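Local atomic coordinates of tubulin-like protein CetZ1 (Haloferax volcanii, PDB entry 4B46), a protein that binds GTP, belongs to the tubulin-like GTPases and controls cell shape, being essential for the rod-shaped cell type that swims efficiently. Residues 68-73 against 147-152; 121-124 against 130-133; 313-318 against 325-330. All blocks are in the same frame, centred on the assembly; numbering follows the deposited sequence.

Contact 1 (68-73 against 147-152); sequences VGADNE and TLNAAR
The side-chain amides of Asn-72 and Asn-149 lie alongside each other, pointing opposite ways, their planes 36° apart. They meet without a direct hydrogen bond: OD1 of Asn-72 and OD1 of Asn-149, both acceptors, stand 3.4 Å apart, and a water mediates between them. Water 2 donates to OD1 of Asn-72 and to OD1 of Asn-149, and accepts from NH1 of Arg-152 at 2.8 Å, in the plane of that guanidinium. Water 1 bridges OD1 of Asn-149 and the backbone O of Ala-70, 2.7 Å from each. The other end of the Asn-149 amide makes the direct bond of the contact, ND2 to the backbone O of Ala-70 at 2.8 Å; at 144° the N-H...O line is bent, and the oxygen sits out of the amide plane. These residues belong to the tubulin/FtsZ GTPase domain, and Gly-69, in the type II' turn running from Val-68 to Asp-71, touches the bound GDP. Asp-71 then N-caps helix 72-81, its OD1 accepting from Leu-74 N. With CG between the backbone N and the carbonyl carbon (chi1 69°), Asn-72 presents its amide to helix 144-160, and its ND2 bonds to Ser-113 OG. The second bond from Asn-149 ND2 goes to Gly-108 O.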
loop_
_atom_site.group_PDB
_atom_site.type_symbol
_atom_site.label_atom_id
_atom_site.label_comp_id
_atom_site.label_asym_id
_atom_site.label_seq_id
_atom_site.Cartn_x
_atom_site.Cartn_y
_atom_site.Cartn_z
ATOM N N VAL A 68 -4.709 7.166 21.153
ATOM C CA VAL A 68 -5.134 8.556 21.055
ATOM C C VAL A 68 -6.537 8.652 20.475
ATOM O O VAL A 68 -7.013 9.746 20.160
ATOM C CB VAL A 68 -4.175 9.405 20.196
ATOM C CG1 VAL A 68 -2.728 9.286 20.705
ATOM C CG2 VAL A 68 -4.273 9.020 18.728
ATOM N N GLY A 69 -7.211 7.510 20.356
ATOM C CA GLY A 69 -8.530 7.485 19.749
ATOM C C GLY A 69 -8.393 7.961 18.312
ATOM O O GLY A 69 -7.546 7.470 17.572
ATOM N N ALA A 70 -9.193 8.950 17.934
ATOM C CA ALA A 70 -9.163 9.471 16.571
ATOM C C ALA A 70 -8.650 10.904 16.572
ATOM O O ALA A 70 -9.006 11.709 15.709
ATOM C CB ALA A 70 -10.555 9.402 15.950
ATOM N N ASP A 71 -7.804 11.214 17.548
ATOM C CA ASP A 71 -7.210 12.534 17.658
ATOM C C ASP A 71 -5.898 12.478 16.891
ATOM O O ASP A 71 -4.851 12.148 17.452
ATOM C CB ASP A 71 -6.952 12.849 19.135
ATOM C CG ASP A 71 -6.497 14.282 19.371
ATOM O OD1 ASP A 71 -6.024 14.945 18.421
ATOM O OD2 ASP A 71 -6.605 14.740 20.533
ATOM N N ASN A 72 -5.947 12.784 15.604
ATOM C CA ASN A 72 -4.742 12.641 14.804
ATOM C C ASN A 72 -3.725 13.754 15.062
ATOM O O ASN A 72 -2.528 13.563 14.862
ATOM C CB ASN A 72 -5.055 12.403 13.318
ATOM C CG ASN A 72 -5.656 13.608 12.625
ATOM O OD1 ASN A 72 -6.046 14.578 13.256
ATOM N ND2 ASN A 72 -5.757 13.529 11.298
ATOM N N GLU A 73 -4.193 14.892 15.565
ATOM C CA GLU A 73 -3.280 15.961 15.950
ATOM C C GLU A 73 -2.376 15.490 17.090
ATOM O O GLU A 73 -1.161 15.723 17.077
ATOM C CB GLU A 73 -4.070 17.198 16.371
ATOM C CG GLU A 73 -3.223 18.433 16.628
ATOM C CD GLU A 73 -4.076 19.676 16.851
ATOM O OE1 GLU A 73 -4.770 20.105 15.903
ATOM O OE2 GLU A 73 -4.053 20.224 17.974
ATOM N N THR A 147 -13.584 10.770 8.052
ATOM C CA THR A 147 -13.368 11.357 6.734
ATOM C C THR A 147 -12.463 12.592 6.832
ATOM O O THR A 147 -11.539 12.760 6.032
ATOM C CB THR A 147 -14.708 11.747 6.092
ATOM O OG1 THR A 147 -15.573 10.608 6.106
ATOM C CG2 THR A 147 -14.508 12.208 4.662
ATOM N N LEU A 148 -12.742 13.449 7.814
ATOM C CA LEU A 148 -11.930 14.643 8.059
ATOM C C LEU A 148 -10.485 14.295 8.417
ATOM O O LEU A 148 -9.552 14.901 7.887
ATOM C CB LEU A 148 -12.550 15.514 9.155
ATOM C CG LEU A 148 -11.826 16.812 9.547
ATOM C CD1 LEU A 148 -11.583 17.718 8.348
ATOM C CD2 LEU A 148 -12.604 17.571 10.638
ATOM N N ASN A 149 -10.295 13.340 9.324
ATOM C CA ASN A 149 -8.940 12.893 9.649
ATOM C C ASN A 149 -8.198 12.428 8.412
ATOM O O ASN A 149 -7.021 12.736 8.242
ATOM C CB ASN A 149 -8.947 11.764 10.674
ATOM C CG ASN A 149 -9.240 12.258 12.080
ATOM O OD1 ASN A 149 -9.176 13.451 12.354
ATOM N ND2 ASN A 149 -9.555 11.335 12.973
ATOM N N ALA A 150 -8.892 11.700 7.538
ATOM C CA ALA A 150 -8.248 11.131 6.363
ATOM C C ALA A 150 -7.833 12.228 5.402
ATOM O O ALA A 150 -6.735 12.197 4.833
ATOM C CB ALA A 150 -9.170 10.140 5.673
ATOM N N ALA A 151 -8.724 13.196 5.231
ATOM C CA ALA A 151 -8.475 14.350 4.381
ATOM C C ALA A 151 -7.213 15.093 4.839
ATOM O O ALA A 151 -6.325 15.372 4.038
ATOM C CB ALA A 151 -9.688 15.285 4.400
ATOM N N ARG A 152 -7.141 15.409 6.130
ATOM C CA ARG A 152 -5.961 16.082 6.685
ATOM C C ARG A 152 -4.696 15.241 6.623
ATOM O O ARG A 152 -3.626 15.748 6.297
ATOM C CB ARG A 152 -6.215 16.506 8.124
ATOM C CG ARG A 152 -7.234 17.597 8.231
ATOM C CD ARG A 152 -7.441 17.971 9.677
ATOM N NE ARG A 152 -8.238 19.176 9.821
ATOM C CZ ARG A 152 -9.064 19.395 10.837
ATOM N NH1 ARG A 152 -9.208 18.479 11.786
ATOM N NH2 ARG A 152 -9.747 20.522 10.897
HETATM O O HOH W 1 -8.884 14.310 14.892
HETATM O O HOH W 2 -8.118 15.866 11.820
#

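Contact 2 (121-124 against 130-133); sequences KHLK and PVYG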
loop_
_atom_site.group_PDB
_atom_site.type_symbol
_atom_site.label_atom_id
_atom_site.label_comp_id
_atom_site.label_asym_id
_atom_site.label_seq_id
_atom_site.Cartn_x
_atom_site.Cartn_y
_atom_site.Cartn_z
ATOM N N LYS A 121 8.604 11.458 6.836
ATOM C CA LYS A 121 9.516 12.592 6.797
ATOM C C LYS A 121 10.842 12.262 7.497
ATOM O O LYS A 121 11.921 12.569 6.986
ATOM C CB LYS A 121 8.858 13.815 7.444
ATOM C CG LYS A 121 9.635 15.100 7.231
ATOM C CD LYS A 121 8.971 16.285 7.914
ATOM C CE LYS A 121 9.802 17.547 7.722
ATOM N NZ LYS A 121 9.310 18.685 8.545
ATOM N N HIS A 122 10.748 11.631 8.663
ATOM C CA HIS A 122 11.927 11.226 9.432
ATOM C C HIS A 122 12.796 10.264 8.619
ATOM O O HIS A 122 14.025 10.400 8.574
ATOM C CB HIS A 122 11.476 10.577 10.745
ATOM C CG HIS A 122 12.551 9.813 11.456
ATOM N ND1 HIS A 122 13.427 10.403 12.340
ATOM C CD2 HIS A 122 12.871 8.497 11.429
ATOM C CE1 HIS A 122 14.255 9.487 12.816
ATOM N NE2 HIS A 122 13.942 8.324 12.276
ATOM N N LEU A 123 12.154 9.293 7.975
ATOM C CA LEU A 123 12.879 8.310 7.172
ATOM C C LEU A 123 13.607 8.927 5.971
ATOM O O LEU A 123 14.764 8.584 5.694
ATOM C CB LEU A 123 11.944 7.206 6.701
ATOM C CG LEU A 123 11.411 6.282 7.792
ATOM C CD1 LEU A 123 10.385 5.301 7.219
ATOM C CD2 LEU A 123 12.562 5.545 8.437
ATOM N N LYS A 124 12.941 9.836 5.264
ATOM C CA LYS A 124 13.559 10.496 4.107
ATOM C C LYS A 124 14.728 11.374 4.530
ATOM O O LYS A 124 15.643 11.652 3.745
ATOM C CB LYS A 124 12.517 11.320 3.334
ATOM C CG LYS A 124 11.634 10.463 2.428
ATOM C CD LYS A 124 10.791 11.294 1.460
ATOM C CE LYS A 124 11.644 12.101 0.506
ATOM N NZ LYS A 124 12.531 11.225 -0.304
ATOM N N PRO A 130 14.205 4.951 -1.416
ATOM C CA PRO A 130 12.843 5.507 -1.542
ATOM C C PRO A 130 11.971 5.175 -0.333
ATOM O O PRO A 130 12.108 4.094 0.243
ATOM C CB PRO A 130 12.284 4.797 -2.783
ATOM C CG PRO A 130 13.493 4.379 -3.573
ATOM C CD PRO A 130 14.550 4.058 -2.537
ATOM N N VAL A 131 11.090 6.099 0.049
ATOM C CA VAL A 131 10.146 5.867 1.133
ATOM C C VAL A 131 8.738 6.023 0.576
ATOM O O VAL A 131 8.335 7.114 0.162
ATOM C CB VAL A 131 10.353 6.859 2.315
ATOM C CG1 VAL A 131 9.255 6.700 3.376
ATOM C CG2 VAL A 131 11.769 6.697 2.933
ATOM N N TYR A 132 8.004 4.922 0.533
ATOM C CA TYR A 132 6.641 4.948 0.019
ATOM C C TYR A 132 5.643 4.845 1.157
ATOM O O TYR A 132 5.969 4.372 2.254
ATOM C CB TYR A 132 6.409 3.814 -0.981
ATOM C CG TYR A 132 7.399 3.816 -2.127
ATOM C CD1 TYR A 132 7.536 4.923 -2.948
ATOM C CD2 TYR A 132 8.209 2.715 -2.366
ATOM C CE1 TYR A 132 8.454 4.930 -3.992
ATOM C CE2 TYR A 132 9.116 2.705 -3.405
ATOM C CZ TYR A 132 9.239 3.821 -4.208
ATOM O OH TYR A 132 10.148 3.817 -5.241
ATOM N N GLY A 133 4.436 5.322 0.886
ATOM C CA GLY A 133 3.316 5.197 1.805
ATOM C C GLY A 133 2.282 4.253 1.214
ATOM O O GLY A 133 2.148 4.148 -0.009
#
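Val-131 lays its CG2 methyl against two neighbouring side chains of the helix, Leu-123 and Lys-124. From CG2 of Val-131 the distance is 3.8 Å to CB of Leu-123 and likewise 3.8 Å to CG of Lys-124, so the methyl is shared between a buried residue and the aliphatic base of an exposed one. Lys-124 also reaches CB of Val-131 with the same CG, and the lysine chain runs at a slant across the valine. The Val-131 torsion, with CG1 anti to the backbone N (chi1 174°), leaves CG2 as the branch that does the touching. No hydrogen bond joins the two segments, and the 153 Å² they bury are accounted for almost wholly by these three residues. The pair belongs to the beta-alpha-beta unit of strand 100-106, helix 111-126 and strand 131-137 in the Rossmann-like GTPase domain, where Leu-123 also packs on Phe-101 and Val-103 of the preceding strand. Beyond CG the lysine chain bends twice, at chi3 (62°) and chi4 (59°), and its NZ forms a salt bridge with OD1 of Asp-162. The other carboxylate oxygen, OD2, accepts from Val-131 N, so one aspartate holds both the lysine end and the start of strand 131-137.

Contact 3 (313-318 against 325-330); sequences RGRKWI and MEVRGG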
loop_
_atom_site.group_PDB
_atom_site.type_symbol
_atom_site.label_atom_id
_atom_site.label_comp_id
_atom_site.label_asym_id
_atom_site.label_seq_id
_atom_site.Cartn_x
_atom_site.Cartn_y
_atom_site.Cartn_z
ATOM N N ARG A 313 1.556 -7.223 -26.046
ATOM C CA ARG A 313 0.201 -6.790 -26.396
ATOM C C ARG A 313 -0.455 -6.081 -25.217
ATOM O O ARG A 313 -1.179 -5.100 -25.395
ATOM C CB ARG A 313 -0.672 -7.969 -26.829
ATOM C CG ARG A 313 -0.341 -8.539 -28.206
ATOM C CD ARG A 313 -1.328 -9.628 -28.579
ATOM N NE ARG A 313 -1.146 -10.077 -29.955
ATOM C CZ ARG A 313 -1.762 -11.128 -30.487
ATOM N NH1 ARG A 313 -2.597 -11.852 -29.751
ATOM N NH2 ARG A 313 -1.537 -11.459 -31.754
ATOM N N GLY A 314 -0.196 -6.572 -24.007
ATOM C CA GLY A 314 -0.785 -5.976 -22.822
ATOM C C GLY A 314 -0.315 -4.545 -22.606
ATOM O O GLY A 314 -1.114 -3.659 -22.289
ATOM N N ARG A 315 0.987 -4.319 -22.788
ATOM C CA ARG A 315 1.559 -2.979 -22.659
ATOM C C ARG A 315 0.948 -2.007 -23.669
ATOM O O ARG A 315 0.591 -0.878 -23.317
ATOM C CB ARG A 315 3.086 -3.016 -22.830
ATOM C CG ARG A 315 3.841 -3.673 -21.684
ATOM C CD ARG A 315 5.342 -3.748 -22.001
ATOM N NE ARG A 315 5.919 -2.418 -22.179
ATOM C CZ ARG A 315 6.897 -2.135 -23.036
ATOM N NH1 ARG A 315 7.410 -3.094 -23.795
ATOM N NH2 ARG A 315 7.359 -0.894 -23.133
ATOM N N LYS A 316 0.847 -2.429 -24.925
ATOM C CA LYS A 316 0.229 -1.576 -25.945
ATOM C C LYS A 316 -1.219 -1.244 -25.599
ATOM O O LYS A 316 -1.650 -0.098 -25.716
ATOM C CB LYS A 316 0.283 -2.229 -27.327
ATOM C CG LYS A 316 1.678 -2.286 -27.918
ATOM C CD LYS A 316 1.659 -2.862 -29.322
ATOM C CE LYS A 316 3.031 -2.770 -29.964
ATOM N NZ LYS A 316 3.035 -3.398 -31.321
ATOM N N TRP A 317 -1.971 -2.251 -25.181
ATOM C CA TRP A 317 -3.368 -2.031 -24.822
ATOM C C TRP A 317 -3.484 -1.053 -23.636
ATOM O O TRP A 317 -4.325 -0.151 -23.641
ATOM C CB TRP A 317 -4.073 -3.366 -24.556
ATOM C CG TRP A 317 -5.560 -3.238 -24.314
ATOM C CD1 TRP A 317 -6.555 -3.287 -25.254
ATOM C CD2 TRP A 317 -6.212 -3.035 -23.053
ATOM N NE1 TRP A 317 -7.784 -3.130 -24.649
ATOM C CE2 TRP A 317 -7.599 -2.974 -23.300
ATOM C CE3 TRP A 317 -5.755 -2.898 -21.736
ATOM C CZ2 TRP A 317 -8.533 -2.782 -22.282
ATOM C CZ3 TRP A 317 -6.687 -2.712 -20.726
ATOM C CH2 TRP A 317 -8.062 -2.652 -21.008
ATOM N N ILE A 318 -2.618 -1.205 -22.641
ATOM C CA ILE A 318 -2.616 -0.285 -21.499
ATOM C C ILE A 318 -2.318 1.149 -21.941
ATOM O O ILE A 318 -2.927 2.106 -21.457
ATOM C CB ILE A 318 -1.640 -0.757 -20.392
ATOM C CG1 ILE A 318 -2.208 -2.009 -19.721
ATOM C CG2 ILE A 318 -1.384 0.350 -19.347
ATOM C CD1 ILE A 318 -1.246 -2.718 -18.807
ATOM N N MET A 325 2.719 8.154 -20.161
ATOM C CA MET A 325 4.011 8.557 -20.695
ATOM C C MET A 325 4.892 7.336 -20.978
ATOM O O MET A 325 5.574 7.267 -22.002
ATOM C CB MET A 325 4.691 9.476 -19.685
ATOM C CG MET A 325 5.875 10.273 -20.192
ATOM S SD MET A 325 6.765 10.963 -18.775
ATOM C CE MET A 325 7.808 12.184 -19.565
ATOM N N GLU A 326 4.865 6.373 -20.064
ATOM C CA GLU A 326 5.711 5.186 -20.154
ATOM C C GLU A 326 4.905 3.981 -19.701
ATOM O O GLU A 326 4.136 4.076 -18.749
ATOM C CB GLU A 326 6.945 5.359 -19.251
ATOM C CG GLU A 326 7.839 6.504 -19.683
ATOM C CD GLU A 326 8.854 6.918 -18.631
ATOM O OE1 GLU A 326 8.908 6.291 -17.548
ATOM O OE2 GLU A 326 9.595 7.888 -18.897
ATOM N N VAL A 327 5.034 2.859 -20.396
ATOM C CA VAL A 327 4.363 1.645 -19.952
ATOM C C VAL A 327 5.359 0.506 -19.897
ATOM O O VAL A 327 5.842 0.042 -20.934
ATOM C CB VAL A 327 3.178 1.235 -20.856
ATOM C CG1 VAL A 327 2.539 -0.054 -20.318
ATOM C CG2 VAL A 327 2.133 2.354 -20.945
ATOM N N ARG A 328 5.670 0.070 -18.683
ATOM C CA ARG A 328 6.610 -1.012 -18.486
ATOM C C ARG A 328 5.810 -2.280 -18.263
ATOM O O ARG A 328 4.651 -2.227 -17.859
ATOM C CB ARG A 328 7.523 -0.729 -17.287
ATOM C CG ARG A 328 8.417 0.499 -17.436
ATOM C CD ARG A 328 9.059 0.879 -16.088
ATOM N NE ARG A 328 10.193 1.787 -16.255
ATOM C CZ ARG A 328 10.077 3.102 -16.393
ATOM N NH1 ARG A 328 8.879 3.673 -16.383
ATOM N NH2 ARG A 328 11.158 3.852 -16.549
ATOM N N GLY A 329 6.424 -3.424 -18.537
ATOM C CA GLY A 329 5.756 -4.689 -18.329
ATOM C C GLY A 329 6.729 -5.837 -18.210
ATOM O O GLY A 329 7.745 -5.873 -18.901
ATOM N N GLY A 330 6.422 -6.777 -17.325
ATOM C CA GLY A 330 7.207 -7.989 -17.206
ATOM C C GLY A 330 6.470 -9.028 -16.398
ATOM O O GLY A 330 5.296 -8.844 -16.063
#
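The guanidinium of Arg-315 meets Val-327 at its edge, with the carbonyl O almost in the guanidinium plane, while Gly-329 N and Arg-328 C lie oblique to that plane. The grip is side-on: NE and NH2 of Arg-315 each donate to Val-327 O, both at 2.8 Å, with N-H...O angles of 146° and 140°. Seen from the carbonyl, the two donors differ: NH2 lies almost straight out from the oxygen, whereas NE is above the carbonyl plane. A bend at chi3 turns the end of the chain back to that oxygen, and on the way CD of Arg-315 passes 3.6 Å from Gly-329 N. Gly-329, with no side chain, lets the arginine methylenes lie close against its backbone. The remaining nitrogen, NH1, forms a salt bridge with Glu-312. Replacing Arg-315 by a leucine would probably leave Val-327 O without both of these donors and Glu-312 without this charged mate.

Val-327 fills the apolar side with CG1, which lies 3.9 Å from CB of Arg-315 and 4.1 Å from CG2 of Ile-318, the valine and isoleucine meeting at an oblique angle. On the face of the strand turned from the helix, Arg-328 NH1 forms a salt bridge with Glu-326 OE1, which Arg-294 also engages. The segment axes approach to 8.3 Å and run nearly antiparallel at 154°, as expected where a helix leads back to the next strand in a beta-alpha-beta unit, here strand 294-301, helix 308-322 and strand 326-333 of the CetZ C-terminal domain.

Contacts 1 and 2 lie in the GTPase domain, their centres 20 Å apart, and contact 2 falls in the chain between the two segments of contact 1: strand 131-137 of contact 2 is followed directly by helix 144-160 of contact 1. Contact 3 comes later, in the C-terminal domain, 38 Å from contact 1 between centres and on the opposite side of the chain's centre. Contacts 2 and 3 are 28 Å apart between centres and reach the same mixed sheet, through strand 131-137 inside it and strand 326-333 at one border. Each packs a helix on the strand that follows it, whereas contact 1 joins the turn that leads into helix 72-81 to helix 144-160, beside the nucleotide.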